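Local coordinates for protein pinoresinol-lariciresinol reductase (Thuja plicata, PDB 1QYD) that reduces pinoresinol to lariciresinol and lariciresinol to secoisolariciresinol in lignan biosynthesis, taking the 4R-hydride of NADPH, at residues P114-M119 with I136-V141; I123-L128 with R278-N283; G201-K206 with M218-P223; V7-G12 with R19-S24. All coordinates share one frame; numbering follows the deposited sequence.

Contact 1 of 4, residues P114-M119 with I136-V141; sequences PSEFGM and IDKRKV
The loop at Glu-116 runs past the helix carrying Lys-138 with their CA atoms 7.2 Å apart, and Pro-114 faces Val-141 at a similar spacing, too far for backbone to meet backbone; side chains close the distance. Lys-138 does most of the work. With CG beside its own backbone N (chi1 -61°) and every later torsion near 180°, its chain reaches straight from the helix towards the loop backbone. CG and CD lie along the carbonyl O of Ser-115, CE comes closest to that O at 3.5 Å, and NZ stops 3.7 Å from Glu-116 O. These are approaches to carbonyls rather than bonds. Ser-115 is the centre of an inverse gamma turn, with a weak bond from Glu-116 N to Pro-114 O. The Glu-116 side chain folds at chi2 and brings OE2 4.1 Å from Lys-138 CB, leaving its carboxylate well short of NZ; its OE1 instead forms a salt bridge with Arg-142, itself inferred to bind NADP. At the other end Pro-114 CB packs on Val-141 CG1 at 4.3 Å, where Gln-96 of helix 96-105 also touches both residues. With an alanine in place of Lys-138, the extended arm beside the Ser-115 and Glu-116 carbonyls would be gone, which would probably open a gap there and deprive the site of its amine. The arrangement belongs to the active site of a Rossmann-type reductase: Lys-138, the inferred proton acceptor, projects from helix 133-147 onto the loop that follows strand 111-113.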
# COMPACT_ATOMS: atom_id res chain seq x y z
N PRO A 114 7.24 -15.29 10.77
CA PRO A 114 6.71 -14.35 9.76
C PRO A 114 7.59 -14.09 8.55
O PRO A 114 8.68 -14.66 8.45
CB PRO A 114 6.43 -13.03 10.45
CG PRO A 114 6.38 -13.39 11.87
CD PRO A 114 7.34 -14.58 12.02
N SER A 115 7.11 -13.23 7.65
CA SER A 115 7.86 -12.83 6.48
C SER A 115 8.69 -11.62 6.86
O SER A 115 8.27 -10.46 6.74
CB SER A 115 6.96 -12.44 5.36
OG SER A 115 7.82 -12.13 4.29
N GLU A 116 9.86 -12.01 7.40
CA GLU A 116 10.94 -11.17 7.89
C GLU A 116 12.05 -11.29 6.83
O GLU A 116 11.89 -10.90 5.67
CB GLU A 116 11.37 -11.74 9.25
CG GLU A 116 10.42 -11.50 10.42
CD GLU A 116 10.30 -10.04 10.82
OE1 GLU A 116 11.30 -9.46 11.25
OE2 GLU A 116 9.21 -9.48 10.72
N PHE A 117 13.15 -11.95 7.23
CA PHE A 117 14.35 -12.27 6.45
C PHE A 117 15.16 -11.07 5.90
O PHE A 117 15.76 -11.14 4.82
CB PHE A 117 13.92 -13.24 5.30
CG PHE A 117 13.18 -14.49 5.75
CD1 PHE A 117 11.78 -14.53 5.64
CD2 PHE A 117 13.88 -15.58 6.31
CE1 PHE A 117 11.08 -15.64 6.11
CE2 PHE A 117 13.17 -16.69 6.77
CZ PHE A 117 11.77 -16.72 6.67
N GLY A 118 15.24 -10.00 6.72
CA GLY A 118 15.90 -8.74 6.39
C GLY A 118 16.34 -7.93 7.61
O GLY A 118 16.75 -8.47 8.64
N MET A 119 16.22 -6.61 7.47
CA MET A 119 16.67 -5.59 8.40
C MET A 119 16.25 -5.48 9.87
O MET A 119 16.99 -4.88 10.67
CB MET A 119 16.37 -4.22 7.84
CG MET A 119 17.14 -3.86 6.59
SD MET A 119 17.08 -2.07 6.30
CE MET A 119 18.79 -1.76 6.65
N ILE A 136 7.13 -0.69 8.35
CA ILE A 136 5.83 -0.38 8.94
C ILE A 136 4.93 -1.63 8.88
O ILE A 136 4.35 -2.05 9.89
CB ILE A 136 5.16 0.75 8.16
CG1 ILE A 136 5.91 2.04 8.31
CG2 ILE A 136 3.73 0.89 8.67
CD1 ILE A 136 5.92 2.60 9.74
N ASP A 137 4.81 -2.21 7.67
CA ASP A 137 3.96 -3.35 7.39
C ASP A 137 4.25 -4.53 8.26
O ASP A 137 3.37 -4.97 8.99
CB ASP A 137 4.13 -3.76 5.96
CG ASP A 137 3.47 -2.90 4.88
OD1 ASP A 137 2.78 -1.89 5.10
OD2 ASP A 137 3.69 -3.30 3.76
N LYS A 138 5.48 -5.02 8.20
CA LYS A 138 5.99 -6.11 9.02
C LYS A 138 5.85 -5.91 10.53
O LYS A 138 6.02 -6.85 11.29
CB LYS A 138 7.47 -6.34 8.74
CG LYS A 138 7.85 -6.73 7.32
CD LYS A 138 9.35 -6.84 7.11
CE LYS A 138 9.64 -7.38 5.71
NZ LYS A 138 11.06 -7.32 5.40
N ARG A 139 5.62 -4.69 11.00
CA ARG A 139 5.45 -4.46 12.42
C ARG A 139 4.01 -4.74 12.80
O ARG A 139 3.75 -5.37 13.83
CB ARG A 139 5.83 -3.00 12.78
CG ARG A 139 7.29 -2.83 13.22
CD ARG A 139 7.51 -1.49 13.89
NE ARG A 139 8.66 -0.79 13.34
CZ ARG A 139 8.54 0.23 12.47
NH1 ARG A 139 7.36 0.68 12.03
NH2 ARG A 139 9.62 0.86 12.04
N LYS A 140 3.06 -4.30 11.97
CA LYS A 140 1.64 -4.55 12.15
C LYS A 140 1.35 -6.03 12.35
O LYS A 140 0.57 -6.44 13.22
CB LYS A 140 0.86 -4.09 10.95
CG LYS A 140 0.67 -2.61 11.02
CD LYS A 140 -0.51 -2.37 10.11
CE LYS A 140 -1.48 -1.40 10.78
NZ LYS A 140 -0.94 -0.05 10.93
N VAL A 141 2.06 -6.79 11.52
CA VAL A 141 2.07 -8.23 11.51
C VAL A 141 2.74 -8.74 12.78
O VAL A 141 2.20 -9.69 13.36
CB VAL A 141 2.82 -8.61 10.21
CG1 VAL A 141 3.26 -10.07 10.17
CG2 VAL A 141 1.85 -8.27 9.06

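Contact 2 of 4, residues I123-L128 with R278-N283; sequences IMEHAL and RGDLYN
His-126 meets Asp-280 at the edge of its ring, NE2 lying 3.0 Å from OD1 in a weak hydrogen bond bent to 124° at the proton, with ring and carboxylate planes 66° apart. The histidine is exposed on the solvent side, while Asp-280 and Glu-125 are buried. That inner part is close but electrostatically awkward: Glu-125 OE1 sits 3.3 Å from Asp-280 OD1, acceptor against acceptor, the two carboxylates turned nearly perpendicular. A nearby positive histidine, or a proton held on one acid, would probably ease the repulsion. Asp-280 OD2 also takes a weak bond from Asn-283 ND2. Neither segment is helix or strand: this is a loop-to-loop contact, joining the long connection between strand 111-113 and helix 133-147 to the turn after helix 272-275. An alanine in place of Asp-280 would remove the carboxylate and is likely to leave the His-126 ring without its partner and freer to turn. The other end is partly exposed: Leu-128 and Arg-278 cross at about a right angle, with Leu-128 CD1 modelled a short 3.2 Å from Arg-278 NH2. The same NH2 donates to Tyr-273 O, and Leu-255 of helix 252-258 touches both side chains.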
# COMPACT_ATOMS: atom_id res chain seq x y z
N ILE A 123 13.63 -2.39 15.07
CA ILE A 123 14.96 -1.90 15.43
C ILE A 123 14.96 -0.59 14.66
O ILE A 123 15.26 -0.44 13.47
CB ILE A 123 16.10 -2.86 14.97
CG1 ILE A 123 16.41 -3.81 16.13
CG2 ILE A 123 17.39 -2.11 14.58
CD1 ILE A 123 17.05 -3.21 17.42
N MET A 124 14.41 0.28 15.52
CA MET A 124 14.10 1.67 15.31
C MET A 124 13.27 1.98 14.07
O MET A 124 12.14 2.46 14.14
CB MET A 124 15.40 2.51 15.26
CG MET A 124 16.28 2.65 16.48
SD MET A 124 15.32 3.21 17.91
CE MET A 124 15.40 1.76 18.94
N GLU A 125 13.91 1.63 12.95
CA GLU A 125 13.60 2.03 11.59
C GLU A 125 12.79 3.34 11.48
O GLU A 125 11.57 3.48 11.33
CB GLU A 125 12.96 0.83 10.89
CG GLU A 125 13.82 -0.45 10.83
CD GLU A 125 15.23 -0.53 10.21
OE1 GLU A 125 15.75 0.39 9.58
OE2 GLU A 125 15.84 -1.59 10.36
N HIS A 126 13.72 4.25 11.84
CA HIS A 126 13.86 5.71 11.88
C HIS A 126 14.07 6.25 10.46
O HIS A 126 14.41 7.41 10.25
CB HIS A 126 15.09 6.04 12.73
CG HIS A 126 16.22 5.07 12.35
ND1 HIS A 126 16.43 3.89 12.91
CD2 HIS A 126 17.11 5.17 11.30
CE1 HIS A 126 17.38 3.28 12.25
NE2 HIS A 126 17.79 4.05 11.28
N ALA A 127 13.98 5.28 9.56
CA ALA A 127 14.23 5.27 8.14
C ALA A 127 13.60 6.32 7.27
O ALA A 127 12.50 6.81 7.52
CB ALA A 127 13.81 3.93 7.61
N LEU A 128 14.39 6.62 6.23
CA LEU A 128 14.02 7.57 5.20
C LEU A 128 12.86 6.90 4.46
O LEU A 128 12.84 5.68 4.28
CB LEU A 128 15.16 7.80 4.19
CG LEU A 128 16.59 8.21 4.60
CD1 LEU A 128 17.58 7.67 3.56
CD2 LEU A 128 16.68 9.72 4.77
N ARG A 278 23.69 4.73 7.47
CA ARG A 278 23.22 4.80 8.86
C ARG A 278 23.51 3.45 9.51
O ARG A 278 23.35 3.26 10.72
CB ARG A 278 21.71 5.10 8.95
CG ARG A 278 21.26 6.56 9.17
CD ARG A 278 21.68 7.59 8.08
NE ARG A 278 21.24 7.21 6.74
CZ ARG A 278 21.06 8.03 5.68
NH1 ARG A 278 21.29 9.35 5.72
NH2 ARG A 278 20.63 7.48 4.54
N GLY A 279 23.94 2.48 8.70
CA GLY A 279 24.43 1.19 9.15
C GLY A 279 23.53 0.29 9.97
O GLY A 279 24.06 -0.43 10.80
N ASP A 280 22.21 0.25 9.72
CA ASP A 280 21.28 -0.63 10.43
C ASP A 280 21.45 -2.16 10.33
O ASP A 280 20.50 -2.90 10.59
CB ASP A 280 19.86 -0.29 10.01
CG ASP A 280 19.45 1.13 10.34
OD1 ASP A 280 18.73 1.74 9.54
OD2 ASP A 280 19.84 1.61 11.40
N LEU A 281 22.62 -2.70 9.99
CA LEU A 281 22.76 -4.14 9.99
C LEU A 281 23.52 -4.68 11.20
O LEU A 281 23.22 -5.74 11.75
CB LEU A 281 23.43 -4.56 8.67
CG LEU A 281 22.41 -4.94 7.57
CD1 LEU A 281 21.82 -3.72 6.97
CD2 LEU A 281 23.07 -5.64 6.44
N TYR A 282 24.52 -3.89 11.60
CA TYR A 282 25.41 -4.19 12.70
C TYR A 282 25.53 -3.05 13.71
O TYR A 282 26.15 -3.25 14.74
CB TYR A 282 26.80 -4.51 12.19
CG TYR A 282 27.47 -5.52 13.10
CD1 TYR A 282 27.17 -6.87 12.93
CD2 TYR A 282 28.31 -5.15 14.15
CE1 TYR A 282 27.68 -7.83 13.81
CE2 TYR A 282 28.82 -6.11 15.04
CZ TYR A 282 28.50 -7.45 14.86
OH TYR A 282 28.96 -8.42 15.74
N ASN A 283 24.95 -1.85 13.51
CA ASN A 283 25.06 -0.74 14.45
C ASN A 283 24.28 -0.89 15.76
O ASN A 283 23.81 0.11 16.34
CB ASN A 283 24.63 0.56 13.75
CG ASN A 283 23.13 0.83 13.52
OD1 ASN A 283 22.28 -0.07 13.57
ND2 ASN A 283 22.72 2.07 13.25

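Contact 3 of 4, residues G201-K206 with M218-P223; sequences GTYTIK and MYIRPP
The carbonyl O of Gly-201, two residues before Tyr-203, which meets Ile-220, is gripped twice: by Ile-205 N at 3.1 Å, the regular helical bond, and by Thr-204 OG1 at 2.9 Å. The hydroxyl comes in tilted 22° from the carbonyl plane. With chi1 at 59°, OG1 of Thr-204 folds back over its own helix. Across the contact the meeting is apolar. Two branches of Ile-220 meet the tyrosine obliquely: CG2 lies 3.8 Å from Tyr-203 CD1, while the CD1 methyl of Ile-220 is 3.9 Å from both Tyr-203 CB and Tyr-203 CD1. With CG1 of Ile-220 beside its backbone N (chi1 -49°), CG2 and CD1 can both reach the phenol. Met-218, two residues earlier on the same side of the chain, stretches out and turns at chi3 so that SD sits 3.8 Å from Tyr-203 O and CE hardly farther. This is a helix packed on a parallel sheet: helix 197-207 lies against strand 217-219, the central strand between 154-156 and 290-292. Helix 293-296 touches Tyr-203, Met-218 and Ile-220 alike, while Ile-205 turns to helix 17-26.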
# COMPACT_ATOMS: atom_id res chain seq x y z
N GLY A 201 17.92 -20.48 5.04
CA GLY A 201 16.93 -21.52 5.11
C GLY A 201 17.36 -22.49 6.16
O GLY A 201 16.56 -22.78 7.03
N THR A 202 18.60 -22.97 6.13
CA THR A 202 19.13 -23.94 7.09
C THR A 202 19.00 -23.44 8.53
O THR A 202 18.58 -24.20 9.40
CB THR A 202 20.61 -24.23 6.83
OG1 THR A 202 20.76 -24.77 5.51
CG2 THR A 202 21.14 -25.24 7.83
N TYR A 203 19.32 -22.17 8.79
CA TYR A 203 19.21 -21.61 10.11
C TYR A 203 17.77 -21.35 10.53
O TYR A 203 17.52 -21.27 11.75
CB TYR A 203 19.99 -20.28 10.20
CG TYR A 203 21.49 -20.45 10.33
CD1 TYR A 203 22.36 -19.74 9.49
CD2 TYR A 203 21.99 -21.34 11.28
CE1 TYR A 203 23.73 -19.93 9.57
CE2 TYR A 203 23.37 -21.53 11.37
CZ TYR A 203 24.22 -20.83 10.51
OH TYR A 203 25.57 -21.09 10.60
N THR A 204 16.79 -21.18 9.61
CA THR A 204 15.42 -21.00 10.06
C THR A 204 14.81 -22.35 10.35
O THR A 204 13.97 -22.38 11.25
CB THR A 204 14.48 -20.27 9.05
OG1 THR A 204 14.45 -21.02 7.88
CG2 THR A 204 14.94 -18.90 8.68
N ILE A 205 15.17 -23.47 9.70
CA ILE A 205 14.56 -24.73 10.09
C ILE A 205 15.17 -25.30 11.37
O ILE A 205 14.56 -26.13 12.05
CB ILE A 205 14.65 -25.69 8.87
CG1 ILE A 205 13.44 -25.40 8.02
CG2 ILE A 205 14.48 -27.16 9.18
CD1 ILE A 205 13.56 -24.08 7.23
N LYS A 206 16.36 -24.81 11.74
CA LYS A 206 16.98 -25.13 13.02
C LYS A 206 16.47 -24.26 14.20
O LYS A 206 16.63 -24.66 15.35
CB LYS A 206 18.50 -24.99 12.89
CG LYS A 206 19.06 -25.98 11.88
CD LYS A 206 20.50 -26.31 12.23
CE LYS A 206 20.85 -27.52 11.41
NZ LYS A 206 21.82 -28.33 12.08
N MET A 218 15.87 -13.74 15.93
CA MET A 218 17.04 -14.53 15.58
C MET A 218 17.80 -13.80 14.51
O MET A 218 17.35 -13.73 13.37
CB MET A 218 16.66 -15.91 15.05
CG MET A 218 17.93 -16.70 14.85
SD MET A 218 17.69 -18.12 13.78
CE MET A 218 18.30 -19.25 14.96
N TYR A 219 18.95 -13.23 14.88
CA TYR A 219 19.83 -12.53 13.96
C TYR A 219 20.83 -13.52 13.35
O TYR A 219 21.32 -14.43 14.03
CB TYR A 219 20.61 -11.44 14.69
CG TYR A 219 19.79 -10.29 15.27
CD1 TYR A 219 19.16 -9.38 14.43
CD2 TYR A 219 19.66 -10.13 16.66
CE1 TYR A 219 18.41 -8.33 14.96
CE2 TYR A 219 18.91 -9.08 17.19
CZ TYR A 219 18.30 -8.18 16.34
OH TYR A 219 17.57 -7.13 16.86
N ILE A 220 21.10 -13.47 12.05
CA ILE A 220 22.17 -14.29 11.50
C ILE A 220 23.20 -13.18 11.26
O ILE A 220 22.96 -12.18 10.57
CB ILE A 220 21.75 -14.95 10.19
CG1 ILE A 220 20.40 -15.65 10.26
CG2 ILE A 220 22.83 -15.98 9.91
CD1 ILE A 220 20.02 -16.59 9.09
N ARG A 221 24.31 -13.36 12.00
CA ARG A 221 25.42 -12.39 12.00
C ARG A 221 26.72 -13.11 11.82
O ARG A 221 27.55 -13.02 12.73
CB ARG A 221 25.46 -11.61 13.34
CG ARG A 221 24.67 -10.34 13.30
CD ARG A 221 24.79 -9.53 14.56
NE ARG A 221 24.08 -8.27 14.33
CZ ARG A 221 23.91 -7.33 15.27
NH1 ARG A 221 24.38 -7.43 16.52
NH2 ARG A 221 23.29 -6.22 14.91
N PRO A 222 27.00 -13.86 10.72
CA PRO A 222 28.02 -14.90 10.70
C PRO A 222 29.30 -14.12 10.77
O PRO A 222 29.46 -13.16 10.02
CB PRO A 222 27.89 -15.62 9.43
CG PRO A 222 26.56 -15.17 8.93
CD PRO A 222 26.43 -13.73 9.40
N PRO A 223 30.16 -14.44 11.74
CA PRO A 223 31.29 -13.60 12.14
C PRO A 223 32.12 -13.09 10.94
O PRO A 223 32.29 -11.88 10.73
CB PRO A 223 32.04 -14.50 13.08
CG PRO A 223 30.99 -15.46 13.64
CD PRO A 223 30.15 -15.73 12.44

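Contact 4 of 4, residues V7-G12 with R19-S24; sequences VLIVGG and RIVNAS
Ile-9 packs on Val-21 in the first beta-alpha unit of the Rossmann fold, where strand 7-10 runs back along helix 17-26. Over the short segments the axes come within 9.6 Å at 162°, nearly antiparallel, as they must when a helix returns to start the next parallel strand, 31-34. Ile-9 CB is 4.2 Å from Val-21 CG2, and its branch methyl CG2 is slightly nearer the same methyl. CG1, set beside the backbone N with chi1 -54°, carries CD1 onwards to the helix, where the tip lies 3.6 Å from Val-21 CG2, almost as near Val-21 CA, and 3.8 Å from Ser-24 OG. Ser-24 OG is touched by a second methyl from the strand, Val-7 CG2, modelled at 3.1 Å, shorter than usual for a methyl and an oxygen and so doubtful in detail. Thr-31 of the neighbouring strand touches Val-7, Ile-9 and Ser-24. Beyond the strand comes the glycine-rich turn, with Gly-11 and Gly-12 both inferred to bind NADP and Gly-12 fitting the start of a GxGxxG pattern. Gly-11, at phi 95°, would jam a side chain against the preceding carbonyl. For Gly-12 the helix itself sets the limit: its O is 3.7 Å from Val-21 CG2, and a beta carbon would come within 3.0 Å of that same methyl.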
# COMPACT_ATOMS: atom_id res chain seq x y z
N VAL A 7 5.83 -28.75 9.10
CA VAL A 7 5.90 -27.36 8.70
C VAL A 7 5.06 -27.08 7.49
O VAL A 7 4.87 -27.88 6.59
CB VAL A 7 7.41 -26.90 8.46
CG1 VAL A 7 8.30 -27.53 9.55
CG2 VAL A 7 7.92 -27.28 7.09
N LEU A 8 4.49 -25.90 7.57
CA LEU A 8 3.66 -25.40 6.51
C LEU A 8 4.37 -24.17 6.01
O LEU A 8 4.62 -23.25 6.80
CB LEU A 8 2.28 -25.05 7.06
CG LEU A 8 1.22 -24.47 6.13
CD1 LEU A 8 1.01 -25.35 4.90
CD2 LEU A 8 -0.11 -24.45 6.85
N ILE A 9 4.76 -24.16 4.72
CA ILE A 9 5.33 -22.97 4.16
C ILE A 9 4.36 -22.40 3.17
O ILE A 9 3.85 -23.04 2.24
CB ILE A 9 6.68 -23.24 3.48
CG1 ILE A 9 7.59 -23.94 4.46
CG2 ILE A 9 7.41 -21.92 3.16
CD1 ILE A 9 8.42 -25.02 3.81
N VAL A 10 4.08 -21.16 3.47
CA VAL A 10 3.19 -20.36 2.68
C VAL A 10 4.14 -19.29 2.16
O VAL A 10 5.02 -18.85 2.87
CB VAL A 10 2.06 -19.95 3.68
CG1 VAL A 10 2.52 -19.71 5.12
CG2 VAL A 10 1.45 -18.69 3.13
N GLY A 11 4.09 -18.89 0.88
CA GLY A 11 5.08 -17.99 0.29
C GLY A 11 6.23 -18.72 -0.45
O GLY A 11 6.93 -18.15 -1.30
N GLY A 12 6.40 -20.01 -0.18
CA GLY A 12 7.43 -20.95 -0.67
C GLY A 12 7.64 -21.18 -2.15
O GLY A 12 8.45 -22.07 -2.49
N ARG A 19 14.35 -21.70 -0.41
CA ARG A 19 15.51 -22.03 0.40
C ARG A 19 15.13 -22.63 1.73
O ARG A 19 15.78 -23.56 2.20
CB ARG A 19 16.31 -20.81 0.67
CG ARG A 19 17.23 -20.60 -0.51
CD ARG A 19 16.67 -19.96 -1.76
NE ARG A 19 17.79 -19.95 -2.67
CZ ARG A 19 17.84 -19.21 -3.78
NH1 ARG A 19 18.95 -19.30 -4.51
NH2 ARG A 19 16.85 -18.42 -4.18
N ILE A 20 14.08 -22.02 2.31
CA ILE A 20 13.40 -22.48 3.51
C ILE A 20 12.80 -23.84 3.17
O ILE A 20 13.18 -24.81 3.80
CB ILE A 20 12.31 -21.44 3.88
CG1 ILE A 20 12.93 -20.11 4.20
CG2 ILE A 20 11.56 -21.90 5.12
CD1 ILE A 20 11.93 -18.97 4.16
N VAL A 21 11.94 -23.96 2.14
CA VAL A 21 11.38 -25.24 1.66
C VAL A 21 12.40 -26.35 1.48
O VAL A 21 12.21 -27.40 2.10
CB VAL A 21 10.62 -25.05 0.31
CG1 VAL A 21 10.03 -26.38 -0.14
CG2 VAL A 21 9.43 -24.14 0.45
N ASN A 22 13.49 -26.24 0.70
CA ASN A 22 14.37 -27.40 0.61
C ASN A 22 15.11 -27.65 1.91
O ASN A 22 15.53 -28.77 2.17
CB ASN A 22 15.40 -27.25 -0.52
CG ASN A 22 15.75 -28.64 -1.11
OD1 ASN A 22 16.23 -29.57 -0.44
ND2 ASN A 22 15.47 -28.83 -2.40
N ALA A 23 15.24 -26.65 2.78
CA ALA A 23 15.86 -26.86 4.08
C ALA A 23 15.03 -27.81 4.93
O ALA A 23 15.57 -28.76 5.49
CB ALA A 23 15.99 -25.53 4.82
N SER A 24 13.71 -27.57 5.00
CA SER A 24 12.74 -28.42 5.67
C SER A 24 12.89 -29.88 5.32
O SER A 24 13.19 -30.75 6.14
CB SER A 24 11.37 -27.98 5.28
OG SER A 24 10.79 -26.96 6.06

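Contacts 1, 3 and 4 are buried, whereas contact 2 lies partly at the surface, about 28 Å from contact 4 between centres. Contacts 3 and 4 each set a helix on a strand or its extension, mostly through apolar side chains; contact 4 also holds the glycines inferred to bind NADP. Contact 1 brings an amine beside carbonyls, and contact 2 sets acids against a histidine. Phe-117 of contact 1 touches both Thr-204 of contact 3 and Ile-20 of contact 4. Contact 2 meets contact 1 through Met-119 on Leu-281, and meets contact 3 through a probable hydrogen bond from Arg-221 NH2 to Leu-281 O.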